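Local coordinates for flagellar protein FlgA (Thermotoga maritima, PDB 3FRN) that probably acts as a periplasmic chaperone in assembly of the P-ring of the flagellar basal body, at residues I158-V163 with F179-V184; G256-E259 with V263-I266. One frame throughout, in Å; residues are numbered along the deposited sequence.

Contact 1: residues I158-V163 with F179-V184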
ATOM      1  N   ILE A 158      23.168  -2.151   2.200  1.00 43.80           N
ATOM      2  CA  ILE A 158      22.504  -1.182   1.333  1.00 45.54           C
ATOM      3  C   ILE A 158      23.125   0.200   1.516  1.00 46.65           C
ATOM      4  O   ILE A 158      23.224   0.698   2.638  1.00 48.45           O
ATOM      5  CB  ILE A 158      20.987  -1.069   1.635  1.00 46.24           C
ATOM      6  CG1 ILE A 158      20.335  -2.452   1.808  1.00 43.88           C
ATOM      7  CG2 ILE A 158      20.284  -0.198   0.581  1.00 40.21           C
ATOM      8  CD1 ILE A 158      20.073  -3.196   0.533  1.00 39.85           C
ATOM      9  N   LYS A 159      23.547   0.811   0.413  1.00 47.57           N
ATOM     10  CA  LYS A 159      23.992   2.202   0.424  1.00 48.05           C
ATOM     11  C   LYS A 159      23.129   3.053  -0.504  1.00 48.78           C
ATOM     12  O   LYS A 159      22.356   2.516  -1.301  1.00 50.17           O
ATOM     13  CB  LYS A 159      25.483   2.333   0.079  1.00 51.49           C
ATOM     14  CG  LYS A 159      26.009   1.421  -1.028  1.00 55.35           C
ATOM     15  CD  LYS A 159      26.680   0.167  -0.461  1.00 55.87           C
ATOM     16  CE  LYS A 159      27.966  -0.186  -1.201  1.00 49.87           C
ATOM     17  NZ  LYS A 159      27.854  -0.082  -2.684  1.00 53.00           N
ATOM     18  N   GLU A 160      23.262   4.374  -0.392  1.00 48.83           N
ATOM     19  CA  GLU A 160      22.418   5.327  -1.132  1.00 50.89           C
ATOM     20  C   GLU A 160      22.445   5.120  -2.647  1.00 49.93           C
ATOM     21  O   GLU A 160      21.498   5.471  -3.345  1.00 47.93           O
ATOM     22  CB  GLU A 160      22.817   6.767  -0.801  1.00 48.96           C
ATOM     23  CG  GLU A 160      22.859   7.072   0.689  1.00 50.21           C
ATOM     24  CD  GLU A 160      22.940   8.558   0.994  1.00 55.91           C
ATOM     25  OE1 GLU A 160      22.085   9.045   1.769  1.00 63.66           O
ATOM     26  OE2 GLU A 160      23.852   9.241   0.468  1.00 52.06           O
ATOM     27  N   GLU A 161      23.533   4.531  -3.136  1.00 51.23           N
ATOM     28  CA  GLU A 161      23.716   4.265  -4.558  1.00 50.62           C
ATOM     29  C   GLU A 161      22.915   3.057  -5.041  1.00 48.28           C
ATOM     30  O   GLU A 161      22.716   2.876  -6.242  1.00 47.86           O
ATOM     31  CB  GLU A 161      25.201   4.049  -4.859  1.00 51.21           C
ATOM     32  CG  GLU A 161      25.650   4.644  -6.181  1.00 52.47           C
ATOM     33  CD  GLU A 161      25.655   6.167  -6.166  1.00 58.48           C
ATOM     34  OE1 GLU A 161      25.418   6.776  -7.233  1.00 56.06           O
ATOM     35  OE2 GLU A 161      25.897   6.757  -5.089  1.00 60.50           O
ATOM     36  N   ASP A 162      22.463   2.232  -4.103  1.00 46.78           N
ATOM     37  CA  ASP A 162      21.760   1.009  -4.454  1.00 44.08           C
ATOM     38  C   ASP A 162      20.277   1.271  -4.687  1.00 46.64           C
ATOM     39  O   ASP A 162      19.595   0.488  -5.350  1.00 48.30           O
ATOM     40  CB  ASP A 162      21.944  -0.052  -3.360  1.00 44.40           C
ATOM     41  CG  ASP A 162      23.414  -0.343  -3.046  1.00 51.63           C
ATOM     42  OD1 ASP A 162      24.309   0.161  -3.764  1.00 58.81           O
ATOM     43  OD2 ASP A 162      23.677  -1.084  -2.075  1.00 47.16           O
ATOM     44  N   VAL A 163      19.774   2.372  -4.137  1.00 46.29           N
ATOM     45  CA  VAL A 163      18.331   2.588  -4.097  1.00 45.28           C
ATOM     46  C   VAL A 163      17.862   3.919  -4.678  1.00 47.14           C
ATOM     47  O   VAL A 163      18.572   4.930  -4.628  1.00 48.31           O
ATOM     48  CB  VAL A 163      17.756   2.407  -2.658  1.00 43.21           C
ATOM     49  CG1 VAL A 163      17.875   0.956  -2.199  1.00 31.50           C
ATOM     50  CG2 VAL A 163      18.436   3.343  -1.666  1.00 39.78           C
ATOM     51  N   PHE A 179       9.795   4.142   3.021  1.00 40.02           N
ATOM     52  CA  PHE A 179       9.322   5.389   2.417  1.00 44.78           C
ATOM     53  C   PHE A 179      10.429   6.430   2.336  1.00 45.80           C
ATOM     54  O   PHE A 179      10.197   7.580   1.963  1.00 45.27           O
ATOM     55  CB  PHE A 179       8.102   5.915   3.188  1.00 42.89           C
ATOM     56  CG  PHE A 179       7.025   4.879   3.381  1.00 46.10           C
ATOM     57  CD1 PHE A 179       6.159   4.558   2.344  1.00 37.44           C
ATOM     58  CD2 PHE A 179       6.900   4.203   4.584  1.00 43.83           C
ATOM     59  CE1 PHE A 179       5.177   3.593   2.513  1.00 34.80           C
ATOM     60  CE2 PHE A 179       5.920   3.234   4.756  1.00 47.01           C
ATOM     61  CZ  PHE A 179       5.059   2.930   3.718  1.00 34.79           C
ATOM     62  N   ASP A 180      11.642   5.998   2.670  1.00 48.69           N
ATOM     63  CA  ASP A 180      12.794   6.878   2.750  1.00 49.75           C
ATOM     64  C   ASP A 180      14.063   6.055   2.593  1.00 48.91           C
ATOM     65  O   ASP A 180      14.177   4.959   3.143  1.00 48.42           O
ATOM     66  CB  ASP A 180      12.809   7.604   4.097  1.00 49.45           C
ATOM     67  CG  ASP A 180      13.508   8.948   4.034  1.00 66.04           C
ATOM     68  OD1 ASP A 180      13.640   9.510   2.923  1.00 76.93           O
ATOM     69  OD2 ASP A 180      13.916   9.452   5.103  1.00 76.71           O
ATOM     70  N   VAL A 181      15.012   6.587   1.832  1.00 47.85           N
ATOM     71  CA  VAL A 181      16.325   5.972   1.680  1.00 47.34           C
ATOM     72  C   VAL A 181      16.990   5.846   3.058  1.00 47.19           C
ATOM     73  O   VAL A 181      17.604   4.823   3.377  1.00 49.96           O
ATOM     74  CB  VAL A 181      17.195   6.787   0.679  1.00 46.72           C
ATOM     75  CG1 VAL A 181      18.663   6.409   0.763  1.00 51.45           C
ATOM     76  CG2 VAL A 181      16.684   6.589  -0.740  1.00 45.37           C
ATOM     77  N   SER A 182      16.805   6.876   3.882  1.00 47.12           N
ATOM     78  CA  SER A 182      17.326   6.929   5.245  1.00 45.81           C
ATOM     79  C   SER A 182      16.861   5.783   6.158  1.00 45.41           C
ATOM     80  O   SER A 182      17.491   5.506   7.182  1.00 46.09           O
ATOM     81  CB  SER A 182      16.969   8.272   5.877  1.00 42.98           C
ATOM     82  OG  SER A 182      17.293   8.281   7.252  1.00 49.40           O
ATOM     83  N   GLU A 183      15.762   5.130   5.786  1.00 44.16           N
ATOM     84  CA  GLU A 183      15.253   3.989   6.544  1.00 45.74           C
ATOM     85  C   GLU A 183      15.994   2.695   6.217  1.00 46.10           C
ATOM     86  O   GLU A 183      16.015   1.772   7.030  1.00 49.21           O
ATOM     87  CB  GLU A 183      13.764   3.780   6.277  1.00 46.41           C
ATOM     88  CG  GLU A 183      12.863   4.896   6.754  1.00 44.12           C
ATOM     89  CD  GLU A 183      11.426   4.742   6.265  1.00 48.24           C
ATOM     90  OE1 GLU A 183      10.756   5.774   6.064  1.00 55.19           O
ATOM     91  OE2 GLU A 183      10.965   3.594   6.077  1.00 56.72           O
ATOM     92  N   VAL A 184      16.596   2.628   5.031  1.00 44.20           N
ATOM     93  CA  VAL A 184      17.197   1.384   4.545  1.00 44.00           C
ATOM     94  C   VAL A 184      18.729   1.383   4.488  1.00 46.29           C
ATOM     95  O   VAL A 184      19.339   0.316   4.528  1.00 46.31           O
ATOM     96  CB  VAL A 184      16.671   0.992   3.154  1.00 41.98           C
ATOM     97  CG1 VAL A 184      16.399  -0.493   3.110  1.00 48.25           C
ATOM     98  CG2 VAL A 184      15.405   1.745   2.829  1.00 44.85           C
TER
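I158 sets its CB 3.6 Å from V184 O, with CG1 and CG2 just beyond, a van der Waals touch against the carbonyl oxygen. No hydrogen bond crosses between 158-163 and 179-184, so this is carbon against oxygen, and the rest of the contact is aliphatic. V181 carries the largest share. V163 CG2 sits at the fork of that valine, 3.8 Å from V181 CG2 and 3.9 Å from V181 CG1. V163 carries CG2 in the crowded position between its backbone N and carbonyl carbon (chi1 -67°), which brings this methyl rather than CG1 against V181. The two valines run past each other in opposite directions. The CG methylene of E160 lies 4.2 Å from V181 CG1, a loose touch by an otherwise exposed residue. Each segment fixes its own backbone. In the turn of 158-163 the bond from D162 N to K159 O is 2.8 Å, and the return bond runs from K159 N to D162 OD2 at 3.1 Å. It is nearly straight, yet the N-H comes down on OD2 from above the carboxylate plane. The buried D162 carboxylate thus holds the turn, and K159 NZ adds a long salt bridge to D162 OD1, which would probably favour the ionised carboxylate. In the other segment V184 N bonds to V181 O at 2.9 Å, one turn of short helix, and V181 and V184 both point toward 158-163. The turn leads into strand 163-169 of the SAF domain, a family with the beta-clip fold; V163 and V184 both rest on V146 of strand 132-148, V163 also meets L199, and backbone bonds tie I158 to G186 and K187, just beyond the short helix 181-184.

Contact 2: residues G256-E259 with V263-I266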
ATOM      1  N   GLY A 256      30.430 -14.492  26.371  1.00 40.57           N
ATOM      2  CA  GLY A 256      30.218 -13.098  26.698  1.00 40.72           C
ATOM      3  C   GLY A 256      29.016 -12.485  26.024  1.00 39.02           C
ATOM      4  O   GLY A 256      28.858 -12.589  24.807  1.00 42.17           O
ATOM      5  N   ARG A 257      28.169 -11.844  26.820  1.00 38.93           N
ATOM      6  CA  ARG A 257      26.987 -11.175  26.299  1.00 39.14           C
ATOM      7  C   ARG A 257      27.339  -9.792  25.784  1.00 36.68           C
ATOM      8  O   ARG A 257      28.107  -9.050  26.416  1.00 32.38           O
ATOM      9  CB  ARG A 257      25.878 -11.094  27.352  1.00 37.41           C
ATOM     10  CG  ARG A 257      26.256 -10.338  28.617  1.00 52.59           C
ATOM     11  CD  ARG A 257      25.273 -10.560  29.764  1.00 51.48           C
ATOM     12  NE  ARG A 257      24.203  -9.563  29.798  1.00 67.65           N
ATOM     13  CZ  ARG A 257      23.417  -9.341  30.850  1.00 79.44           C
ATOM     14  NH1 ARG A 257      22.470  -8.414  30.787  1.00 84.82           N
ATOM     15  NH2 ARG A 257      23.577 -10.035  31.972  1.00 85.50           N
ATOM     16  N   VAL A 258      26.795  -9.452  24.622  1.00 36.72           N
ATOM     17  CA  VAL A 258      26.913  -8.098  24.103  1.00 30.73           C
ATOM     18  C   VAL A 258      26.066  -7.178  24.970  1.00 39.92           C
ATOM     19  O   VAL A 258      24.858  -7.391  25.151  1.00 33.55           O
ATOM     20  CB  VAL A 258      26.448  -8.022  22.649  1.00 38.78           C
ATOM     21  CG1 VAL A 258      26.579  -6.595  22.104  1.00 32.30           C
ATOM     22  CG2 VAL A 258      27.223  -9.018  21.798  1.00 25.13           C
ATOM     23  N   GLU A 259      26.719  -6.168  25.531  1.00 38.55           N
ATOM     24  CA  GLU A 259      26.038  -5.211  26.365  1.00 39.88           C
ATOM     25  C   GLU A 259      26.063  -3.841  25.707  1.00 39.72           C
ATOM     26  O   GLU A 259      26.911  -3.564  24.843  1.00 34.82           O
ATOM     27  CB  GLU A 259      26.664  -5.151  27.764  1.00 35.36           C
ATOM     28  CG  GLU A 259      26.588  -6.465  28.530  1.00 43.23           C
ATOM     29  CD  GLU A 259      26.280  -6.274  30.005  1.00 53.10           C
ATOM     30  OE1 GLU A 259      26.600  -5.200  30.555  1.00 59.31           O
ATOM     31  OE2 GLU A 259      25.712  -7.202  30.617  1.00 56.55           O
ATOM     32  N   VAL A 263      30.323  -3.227  25.007  1.00 50.61           N
ATOM     33  CA  VAL A 263      31.251  -4.121  25.689  1.00 45.25           C
ATOM     34  C   VAL A 263      30.712  -5.547  25.731  1.00 43.68           C
ATOM     35  O   VAL A 263      29.503  -5.767  25.653  1.00 44.24           O
ATOM     36  CB  VAL A 263      31.537  -3.649  27.127  1.00 41.02           C
ATOM     37  CG1 VAL A 263      31.999  -2.199  27.126  1.00 47.28           C
ATOM     38  CG2 VAL A 263      30.301  -3.821  27.997  1.00 37.57           C
ATOM     39  N   LEU A 264      31.617  -6.513  25.854  1.00 42.05           N
ATOM     40  CA  LEU A 264      31.243  -7.868  26.235  1.00 34.33           C
ATOM     41  C   LEU A 264      31.262  -7.979  27.742  1.00 32.76           C
ATOM     42  O   LEU A 264      32.108  -7.391  28.410  1.00 32.87           O
ATOM     43  CB  LEU A 264      32.194  -8.913  25.654  1.00 33.68           C
ATOM     44  CG  LEU A 264      31.924  -9.560  24.294  1.00 33.45           C
ATOM     45  CD1 LEU A 264      32.433 -10.989  24.317  1.00 33.30           C
ATOM     46  CD2 LEU A 264      30.442  -9.536  23.916  1.00 37.10           C
ATOM     47  N   ARG A 265      30.311  -8.723  28.278  1.00 34.00           N
ATOM     48  CA  ARG A 265      30.367  -9.119  29.668  1.00 33.99           C
ATOM     49  C   ARG A 265      30.603 -10.609  29.702  1.00 34.72           C
ATOM     50  O   ARG A 265      29.755 -11.386  29.273  1.00 36.45           O
ATOM     51  CB  ARG A 265      29.073  -8.776  30.387  1.00 33.52           C
ATOM     52  CG  ARG A 265      29.044  -9.225  31.834  1.00 40.75           C
ATOM     53  CD  ARG A 265      28.623  -8.071  32.716  1.00 53.83           C
ATOM     54  NE  ARG A 265      29.429  -6.884  32.437  1.00 49.34           N
ATOM     55  CZ  ARG A 265      29.102  -5.649  32.799  1.00 54.23           C
ATOM     56  NH1 ARG A 265      27.975  -5.420  33.464  1.00 54.02           N
ATOM     57  NH2 ARG A 265      29.904  -4.641  32.490  1.00 59.22           N
ATOM     58  N   ILE A 266      31.766 -11.004  30.201  1.00 41.49           N
ATOM     59  CA  ILE A 266      32.110 -12.415  30.288  1.00 44.75           C
ATOM     60  C   ILE A 266      31.409 -13.102  31.468  1.00 48.77           C
ATOM     61  O   ILE A 266      31.572 -12.709  32.629  1.00 44.55           O
ATOM     62  CB  ILE A 266      33.629 -12.624  30.282  1.00 42.04           C
ATOM     63  CG1 ILE A 266      34.174 -12.218  28.906  1.00 45.30           C
ATOM     64  CG2 ILE A 266      33.976 -14.079  30.595  1.00 44.34           C
ATOM     65  CD1 ILE A 266      35.634 -11.856  28.883  1.00 62.07           C
TER
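R265 leaves its strand with CG anti to the backbone N (chi1 177°) and then bends at chi2 and chi3, while E259 has CG anti to the carbonyl carbon (chi1 -62°) and a bend at chi2; together these turns bring one carboxylate oxygen over the guanidinium. E259 OE1 lies above one face of the R265 guanidinium, offset toward its rim and 3.2 Å from NH1, with the two planes 47° apart. No N-H points at the oxygen, so charge alone makes this salt bridge. The other oxygen, E259 OE2, stands 2.9 Å from R257 NE, again well out of the guanidinium plane. One carboxylate thus sits between two arginines whose chains run side by side, R257 CG packing 3.7 Å from R265 CB. A leucine in place of R265 would probably leave E259 with R257 as its one charged partner in this network and its OE1 without a counter-charge. Beneath these groups runs the antiparallel beta hairpin of strands 253-259 and 263-266, closed by a three-residue connection. R257 and R265 form a hydrogen-bonded pair, with R265 N to R257 O at 2.9 Å and R257 N to R265 O at 3.0 Å. Nearer the turn, E259 N meets V263 O at 2.8 Å; the return bond, from V263 N to E259 O, is weak. On the opposite face V258 CG2 touches L264 CD2 at 3.9 Å. G256 belongs to this side too: a CB there would collide with L264 CD1, and its bare CA comes 3.1 Å from R265 O in a CA-H...O contact. V258 continues onto V243 of strand 242-246, and L264 onto A218 and A245.

Contact 1 comes first along the chain and contact 2 later, without interleaving. Their centres are 31 Å apart and their nearest atoms about 20 Å. Both lie in the part of the chain that matches the P-ring chaperone family, but contact 1 packs beside one sheet and contact 2 is part of another. Residues 158-163 and 179-184 pack beside strands 132-148 and 163-169, whereas 256-259 and 263-266 form the last hairpin of the five-strand sheet that starts at 215-219. Contact 1 joins a turn to a short helix by apolar packing; contact 2 is strand pairing with a charged network on one face. The two lie in separate parts of an elongated chain, whose radius of gyration is 29 Å.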